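Local atomic coordinates of aldehyde dehydrogenase (Burkholderia vietnamiensis, PDB entry 5KF0), a protein that probably oxidises aldehydes to carboxylic acids with a nicotinamide cofactor, and binds NADPH. Residues Asp33-Lys38 with Val332-Ser337; Ala99-Asn104 with Ala285-Gly290. All blocks are in the same frame, centred on the assembly; numbering follows the deposited sequence.

In the fold
Near the N terminus, strands 29-32 and 39-43 form a hairpin, and its turn, 33-38, makes the first half of contact 1. The chain then runs through helix 88-99 to the bend 99-104, the first half of contact 2, before building the cofactor-binding sheet. At the end of helix 274-286 it returns, and 285-290 closes contact 2; some forty residues later, 332-337 reaches the hairpin turn and closes contact 1. Contact 2 therefore lies wholly within the larger loop of contact 1. Their centres are about 10 Å apart, and a probable hydrogen bond from Ser-289 OG to Gly-333 O joins them. Together they tie N-terminal elements to the end of helix 274-286 and to the loop before helix 338-353.

Contact 1: Asp33-Lys38 with Val332-Ser337; sequences DKFSGK and VGPMIS
The turn of the beta-hairpin formed by strands 29-32 and 39-43 lays Lys-34 and Phe-35 against Pro-334 and Ile-336, in the loop that leads into helix 338-353. Pro-334 makes the contact with its ring carbons: CG lies 3.6 Å from Lys-34 O and touches Phe-35 CA, while its CD is 4.1 Å from Phe-35 CD2. The proline and phenylalanine side chains cross at about a right angle, Pro-334 CD meeting the phenyl ring obliquely, and Met-368 touches both. Apolar rings fit here, since neither meets a polar side chain across the contact. Further along, Lys-34 and Ile-336 lie side by side, pointing the same way. CD1 of Ile-336 packs against Lys-34 CG at 3.8 Å and also reaches CD and CE, so the lysine serves here as a hydrocarbon chain. The Ile-336 side chain, suitably apolar, lies about 6 Å from the bound NADPH. Bends at chi2 and chi4 (-59° and -62°) curl the lysine chain over the isoleucine methyl and bring NZ to the carbonyl oxygens of Glu-98, Thr-32 and Arg-189, a setting well suited to an ammonium group.

The turn is braced from within: Asp-33 OD1 accepts from Phe-35 N, an Asx turn, nearly along the C-O axis, and also from Ser-36 N, which stands above the carboxylate plane and extends it to an Asx motif. OD2 forms a salt bridge with Lys-326, so both carboxylate oxygens are engaged, which suits aspartate to the start of the turn. Ser-36 OG adds an ST turn by accepting from Lys-38 N, and Gly-37 has the positive phi (81°) that glycine accommodates easily. Between the two loops the polar link is indirect: one water donates to Lys-34 O at 2.7 Å and to Met-335 O at 2.8 Å.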
ATOM      1  N   ASP A  33     -19.217  -9.468 -42.691  1.00 14.35           N
ATOM      2  CA  ASP A  33     -19.566 -10.588 -41.832  1.00 14.47           C
ATOM      3  C   ASP A  33     -18.544 -11.694 -42.074  1.00 15.92           C
ATOM      4  O   ASP A  33     -18.383 -12.158 -43.204  1.00 15.59           O
ATOM      5  CB  ASP A  33     -20.995 -11.039 -42.157  1.00 14.85           C
ATOM      6  CG  ASP A  33     -21.481 -12.200 -41.299  1.00 20.06           C
ATOM      7  OD1 ASP A  33     -20.748 -13.194 -41.119  1.00 18.36           O
ATOM      8  OD2 ASP A  33     -22.643 -12.142 -40.843  1.00 23.68           O
ATOM      9  N   LYS A  34     -17.804 -12.075 -41.032  1.00 15.78           N
ATOM     10  CA  LYS A  34     -16.674 -12.967 -41.248  1.00 16.64           C
ATOM     11  C   LYS A  34     -17.092 -14.412 -41.508  1.00 20.40           C
ATOM     12  O   LYS A  34     -16.242 -15.237 -41.858  1.00 18.44           O
ATOM     13  CB  LYS A  34     -15.723 -12.890 -40.053  1.00 15.96           C
ATOM     14  CG  LYS A  34     -15.199 -11.473 -39.777  1.00 14.97           C
ATOM     15  CD  LYS A  34     -14.452 -10.898 -40.998  1.00 14.41           C
ATOM     16  CE  LYS A  34     -13.887  -9.490 -40.720  1.00 14.04           C
ATOM     17  NZ  LYS A  34     -14.978  -8.502 -40.417  1.00 13.02           N
ATOM     18  N   PHE A  35     -18.371 -14.743 -41.358  1.00 17.67           N
ATOM     19  CA  PHE A  35     -18.863 -16.062 -41.739  1.00 16.17           C
ATOM     20  C   PHE A  35     -19.462 -16.052 -43.139  1.00 19.39           C
ATOM     21  O   PHE A  35     -19.128 -16.905 -43.969  1.00 18.74           O
ATOM     22  CB  PHE A  35     -19.907 -16.565 -40.726  1.00 16.93           C
ATOM     23  CG  PHE A  35     -20.427 -17.944 -41.028  1.00 17.28           C
ATOM     24  CD1 PHE A  35     -21.737 -18.136 -41.460  1.00 18.33           C
ATOM     25  CD2 PHE A  35     -19.597 -19.051 -40.917  1.00 17.50           C
ATOM     26  CE1 PHE A  35     -22.211 -19.412 -41.756  1.00 19.00           C
ATOM     27  CE2 PHE A  35     -20.061 -20.316 -41.212  1.00 18.42           C
ATOM     28  CZ  PHE A  35     -21.376 -20.498 -41.634  1.00 21.36           C
ATOM     29  N   SER A  36     -20.334 -15.084 -43.425  1.00 16.07           N
ATOM     30  CA  SER A  36     -20.980 -15.039 -44.735  1.00 16.57           C
ATOM     31  C   SER A  36     -20.105 -14.415 -45.813  1.00 16.16           C
ATOM     32  O   SER A  36     -20.315 -14.684 -47.004  1.00 18.37           O
ATOM     33  CB  SER A  36     -22.288 -14.253 -44.656  1.00 16.98           C
ATOM     34  OG  SER A  36     -22.033 -12.866 -44.546  1.00 17.27           O
ATOM     35  N   GLY A  37     -19.152 -13.575 -45.427  1.00 17.36           N
ATOM     36  CA  GLY A  37     -18.349 -12.845 -46.376  1.00 18.01           C
ATOM     37  C   GLY A  37     -19.003 -11.608 -46.946  1.00 21.34           C
ATOM     38  O   GLY A  37     -18.339 -10.860 -47.670  1.00 19.66           O
ATOM     39  N   LYS A  38     -20.278 -11.364 -46.653  1.00 16.20           N
ATOM     40  CA  LYS A  38     -20.972 -10.207 -47.202  1.00 15.93           C
ATOM     41  C   LYS A  38     -20.604  -8.943 -46.438  1.00 16.62           C
ATOM     42  O   LYS A  38     -20.226  -8.985 -45.263  1.00 17.97           O
ATOM     43  CB  LYS A  38     -22.489 -10.411 -47.143  1.00 17.15           C
ATOM     44  CG  LYS A  38     -22.964 -11.609 -47.914  1.00 21.28           C
ATOM     45  CD  LYS A  38     -24.439 -11.892 -47.643  1.00 22.46           C
ATOM     46  CE  LYS A  38     -25.335 -10.749 -48.100  1.00 24.52           C
ATOM     47  NZ  LYS A  38     -26.764 -10.986 -47.715  1.00 24.37           N
ATOM     48  N   VAL A 332     -16.734 -23.544 -32.571  1.00 14.54           N
ATOM     49  CA  VAL A 332     -15.646 -23.196 -33.481  1.00 14.32           C
ATOM     50  C   VAL A 332     -16.251 -22.429 -34.656  1.00 14.75           C
ATOM     51  O   VAL A 332     -16.845 -23.023 -35.560  1.00 16.03           O
ATOM     52  CB  VAL A 332     -14.889 -24.444 -33.948  1.00 18.86           C
ATOM     53  CG1 VAL A 332     -13.795 -24.076 -34.951  1.00 16.18           C
ATOM     54  CG2 VAL A 332     -14.302 -25.173 -32.733  1.00 16.80           C
ATOM     55  N   GLY A 333     -16.093 -21.104 -34.663  1.00 14.84           N
ATOM     56  CA  GLY A 333     -16.505 -20.318 -35.807  1.00 16.73           C
ATOM     57  C   GLY A 333     -15.385 -20.176 -36.820  1.00 16.97           C
ATOM     58  O   GLY A 333     -14.321 -20.791 -36.693  1.00 16.09           O
ATOM     59  N   PRO A 334     -15.597 -19.344 -37.840  1.00 15.93           N
ATOM     60  CA  PRO A 334     -14.564 -19.142 -38.862  1.00 15.08           C
ATOM     61  C   PRO A 334     -13.334 -18.451 -38.302  1.00 14.08           C
ATOM     62  O   PRO A 334     -13.416 -17.609 -37.407  1.00 14.89           O
ATOM     63  CB  PRO A 334     -15.259 -18.240 -39.888  1.00 17.98           C
ATOM     64  CG  PRO A 334     -16.235 -17.465 -39.072  1.00 17.19           C
ATOM     65  CD  PRO A 334     -16.761 -18.463 -38.056  1.00 19.29           C
ATOM     66  N   MET A 335     -12.177 -18.792 -38.863  1.00 14.02           N
ATOM     67  CA  MET A 335     -11.027 -17.926 -38.642  1.00 15.62           C
ATOM     68  C   MET A 335     -11.260 -16.590 -39.350  1.00 16.92           C
ATOM     69  O   MET A 335     -12.160 -16.445 -40.187  1.00 17.21           O
ATOM     70  CB  MET A 335      -9.747 -18.597 -39.129  1.00 18.37           C
ATOM     71  CG  MET A 335      -9.353 -19.800 -38.278  1.00 18.99           C
ATOM     72  SD  MET A 335      -7.847 -20.589 -38.854  1.00 18.57           S
ATOM     73  CE  MET A 335      -6.649 -19.267 -38.565  1.00 15.55           C
ATOM     74  N   ILE A 336     -10.439 -15.601 -38.993  1.00 13.93           N
ATOM     75  CA  ILE A 336     -10.711 -14.227 -39.391  1.00 14.28           C
ATOM     76  C   ILE A 336     -10.600 -14.021 -40.895  1.00 18.56           C
ATOM     77  O   ILE A 336     -11.229 -13.098 -41.426  1.00 18.58           O
ATOM     78  CB  ILE A 336      -9.783 -13.266 -38.618  1.00 13.44           C
ATOM     79  CG1 ILE A 336     -10.220 -11.808 -38.822  1.00 15.59           C
ATOM     80  CG2 ILE A 336      -8.304 -13.494 -38.998  1.00 13.46           C
ATOM     81  CD1 ILE A 336     -11.650 -11.525 -38.350  1.00 16.75           C
ATOM     82  N   SER A 337      -9.845 -14.862 -41.604  1.00 16.75           N
ATOM     83  CA  SER A 337      -9.758 -14.757 -43.057  1.00 19.95           C
ATOM     84  C   SER A 337      -9.221 -16.058 -43.632  1.00 23.14           C
ATOM     85  O   SER A 337      -8.563 -16.840 -42.938  1.00 20.57           O
ATOM     86  CB  SER A 337      -8.857 -13.599 -43.483  1.00 20.01           C
ATOM     87  OG  SER A 337      -7.512 -13.873 -43.125  1.00 21.17           O
TER
HETATM   88  O   HOH W   1     -13.566 -15.322 -42.392  1.00 19.78           O

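Contact 2: Ala99-Asn104 with Ala285-Gly290; sequences AGKPIN and AYYQSG
Lys-101 reaches across to Tyr-287 and Gln-288, just ahead of a Gly-Gln-Ser-Cys sequence whose cysteine is probably the nucleophile, as in other aldehyde dehydrogenases. The lysine sits between the end of helix 88-99 and the start of helix 103-123. From CB its chain runs out nearly straight, with CG anti to the backbone N (chi1 -179°). CG lies 3.8 Å from Gln-288 CD, and CD continues over the same amide, 3.5 Å from OE1. The two side chains cross at about a right angle, so the methylenes pass over the amide group. CE comes close to both Gln-288 OE1 and Tyr-287 OH, and a bend at chi4 (147°) brings NZ within reach of these two acceptors, which lie at about a right angle to each other as seen from it. It donates to Gln-288 OE1 at 2.7 Å, from above the carbonyl plane, and to Tyr-287 OH at 3.0 Å. A salt bridge to Glu-109 gives the ammonium group a third partner, and its charge probably polarises the amide carbonyl.

A long, flexible lysine suits this place because its aliphatic part can cover the amide while its tip collects three oxygens. Glutamine suits the other side, offering an acceptor to the lysine and a donor to backbone oxygen. Gln-288, Ser-289 and Gly-290 all have positive phi, a left-handed turn after helix 274-286, in which Gly-290 N bonds to Tyr-287 O. The rotation of the glutamine amide is held by NE2, which donates to Asn-162 O and to a water 2.8 Å away; that water in turn donates to Ala-99 O.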
ATOM      1  N   ALA A  99     -16.495  -9.949 -36.016  1.00 13.15           N
ATOM      2  CA  ALA A  99     -15.369 -10.809 -35.679  1.00 13.26           C
ATOM      3  C   ALA A  99     -15.630 -12.272 -35.996  1.00 15.55           C
ATOM      4  O   ALA A  99     -14.714 -13.089 -35.865  1.00 17.26           O
ATOM      5  CB  ALA A  99     -14.994 -10.663 -34.196  1.00 12.82           C
ATOM      6  N   GLY A 100     -16.841 -12.620 -36.421  1.00 14.25           N
ATOM      7  CA  GLY A 100     -17.177 -14.020 -36.617  1.00 14.47           C
ATOM      8  C   GLY A 100     -17.122 -14.820 -35.335  1.00 14.92           C
ATOM      9  O   GLY A 100     -16.902 -16.035 -35.374  1.00 16.71           O
ATOM     10  N   LYS A 101     -17.340 -14.172 -34.201  1.00 13.96           N
ATOM     11  CA  LYS A 101     -17.163 -14.790 -32.890  1.00 13.91           C
ATOM     12  C   LYS A 101     -18.452 -15.488 -32.461  1.00 15.27           C
ATOM     13  O   LYS A 101     -19.521 -14.864 -32.473  1.00 14.07           O
ATOM     14  CB  LYS A 101     -16.757 -13.729 -31.863  1.00 13.31           C
ATOM     15  CG  LYS A 101     -16.504 -14.246 -30.450  1.00 13.25           C
ATOM     16  CD  LYS A 101     -15.889 -13.112 -29.595  1.00 12.66           C
ATOM     17  CE  LYS A 101     -15.522 -13.579 -28.191  1.00 19.82           C
ATOM     18  NZ  LYS A 101     -14.293 -12.839 -27.711  1.00 20.69           N
ATOM     19  N   PRO A 102     -18.394 -16.768 -32.090  1.00 14.77           N
ATOM     20  CA  PRO A 102     -19.607 -17.482 -31.664  1.00 16.84           C
ATOM     21  C   PRO A 102     -20.434 -16.670 -30.674  1.00 14.67           C
ATOM     22  O   PRO A 102     -19.900 -16.044 -29.759  1.00 14.22           O
ATOM     23  CB  PRO A 102     -19.049 -18.753 -31.025  1.00 18.03           C
ATOM     24  CG  PRO A 102     -17.811 -19.021 -31.853  1.00 15.65           C
ATOM     25  CD  PRO A 102     -17.214 -17.651 -32.103  1.00 15.71           C
ATOM     26  N   ILE A 103     -21.754 -16.666 -30.887  1.00 16.28           N
ATOM     27  CA  ILE A 103     -22.612 -15.715 -30.175  1.00 17.80           C
ATOM     28  C   ILE A 103     -22.511 -15.901 -28.660  1.00 16.23           C
ATOM     29  O   ILE A 103     -22.519 -14.918 -27.905  1.00 16.13           O
ATOM     30  CB  ILE A 103     -24.067 -15.812 -30.685  1.00 17.17           C
ATOM     31  CG1 ILE A 103     -24.931 -14.747 -29.998  1.00 18.66           C
ATOM     32  CG2 ILE A 103     -24.659 -17.223 -30.513  1.00 17.91           C
ATOM     33  CD1 ILE A 103     -24.495 -13.313 -30.309  1.00 15.63           C
ATOM     34  N   ASN A 104     -22.391 -17.151 -28.190  1.00 18.92           N
ATOM     35  CA  ASN A 104     -22.202 -17.382 -26.757  1.00 22.71           C
ATOM     36  C   ASN A 104     -20.973 -16.657 -26.235  1.00 21.12           C
ATOM     37  O   ASN A 104     -20.992 -16.076 -25.143  1.00 21.16           O
ATOM     38  CB  ASN A 104     -22.055 -18.877 -26.465  1.00 24.37           C
ATOM     39  CG  ASN A 104     -23.337 -19.644 -26.656  1.00 43.03           C
ATOM     40  OD1 ASN A 104     -24.433 -19.102 -26.489  1.00 44.60           O
ATOM     41  ND2 ASN A 104     -23.213 -20.925 -26.999  1.00 46.73           N
ATOM     42  N   ALA A 285      -7.791 -24.162 -25.901  1.00 11.53           N
ATOM     43  CA  ALA A 285      -7.241 -24.346 -27.236  1.00 12.86           C
ATOM     44  C   ALA A 285      -8.184 -23.856 -28.326  1.00 13.51           C
ATOM     45  O   ALA A 285      -7.728 -23.346 -29.357  1.00 13.84           O
ATOM     46  CB  ALA A 285      -6.924 -25.824 -27.466  1.00 13.69           C
ATOM     47  N   TYR A 286      -9.491 -23.994 -28.127  1.00 12.75           N
ATOM     48  CA  TYR A 286     -10.420 -23.830 -29.231  1.00 13.64           C
ATOM     49  C   TYR A 286     -11.449 -22.729 -29.035  1.00 13.03           C
ATOM     50  O   TYR A 286     -12.178 -22.430 -29.989  1.00 13.98           O
ATOM     51  CB  TYR A 286     -11.120 -25.171 -29.528  1.00 13.26           C
ATOM     52  CG  TYR A 286     -10.104 -26.279 -29.743  1.00 13.13           C
ATOM     53  CD1 TYR A 286      -9.128 -26.169 -30.741  1.00 15.62           C
ATOM     54  CD2 TYR A 286     -10.079 -27.400 -28.918  1.00 12.06           C
ATOM     55  CE1 TYR A 286      -8.162 -27.168 -30.922  1.00 14.06           C
ATOM     56  CE2 TYR A 286      -9.126 -28.406 -29.105  1.00 14.73           C
ATOM     57  CZ  TYR A 286      -8.176 -28.282 -30.105  1.00 15.43           C
ATOM     58  OH  TYR A 286      -7.235 -29.278 -30.266  1.00 16.91           O
ATOM     59  N   TYR A 287     -11.501 -22.082 -27.857  1.00 12.94           N
ATOM     60  CA  TYR A 287     -12.358 -20.911 -27.676  1.00 16.41           C
ATOM     61  C   TYR A 287     -12.048 -19.879 -28.747  1.00 13.94           C
ATOM     62  O   TYR A 287     -10.882 -19.568 -29.004  1.00 15.23           O
ATOM     63  CB  TYR A 287     -12.154 -20.299 -26.280  1.00 17.44           C
ATOM     64  CG  TYR A 287     -12.693 -18.884 -26.100  1.00 18.09           C
ATOM     65  CD1 TYR A 287     -11.895 -17.772 -26.357  1.00 26.79           C
ATOM     66  CD2 TYR A 287     -13.988 -18.666 -25.662  1.00 23.44           C
ATOM     67  CE1 TYR A 287     -12.385 -16.484 -26.199  1.00 24.36           C
ATOM     68  CE2 TYR A 287     -14.486 -17.374 -25.493  1.00 26.84           C
ATOM     69  CZ  TYR A 287     -13.683 -16.291 -25.764  1.00 24.78           C
ATOM     70  OH  TYR A 287     -14.177 -15.004 -25.596  1.00 30.06           O
ATOM     71  N   GLN A 288     -13.105 -19.351 -29.367  1.00 14.15           N
ATOM     72  CA  GLN A 288     -12.981 -18.414 -30.487  1.00 16.52           C
ATOM     73  C   GLN A 288     -12.015 -18.946 -31.546  1.00 15.23           C
ATOM     74  O   GLN A 288     -11.243 -18.198 -32.156  1.00 15.16           O
ATOM     75  CB  GLN A 288     -12.569 -17.019 -30.011  1.00 18.25           C
ATOM     76  CG  GLN A 288     -12.875 -15.960 -31.061  1.00 21.85           C
ATOM     77  CD  GLN A 288     -12.687 -14.548 -30.560  1.00 22.41           C
ATOM     78  OE1 GLN A 288     -12.661 -14.305 -29.346  1.00 22.42           O
ATOM     79  NE2 GLN A 288     -12.553 -13.601 -31.493  1.00 21.94           N
ATOM     80  N   SER A 289     -12.080 -20.261 -31.762  1.00 13.56           N
ATOM     81  CA  SER A 289     -11.255 -20.968 -32.742  1.00 12.78           C
ATOM     82  C   SER A 289      -9.772 -20.685 -32.531  1.00 15.48           C
ATOM     83  O   SER A 289      -9.002 -20.562 -33.482  1.00 14.37           O
ATOM     84  CB  SER A 289     -11.686 -20.622 -34.164  1.00 18.50           C
ATOM     85  OG  SER A 289     -13.066 -20.922 -34.336  1.00 18.80           O
ATOM     86  N   GLY A 290      -9.372 -20.578 -31.265  1.00 13.61           N
ATOM     87  CA  GLY A 290      -7.979 -20.353 -30.937  1.00 14.31           C
ATOM     88  C   GLY A 290      -7.476 -18.950 -31.189  1.00 13.64           C
ATOM     89  O   GLY A 290      -6.270 -18.711 -31.071  1.00 14.11           O
TER
HETATM   90  O   HOH W   2     -13.638 -14.696 -33.861  1.00 21.88           O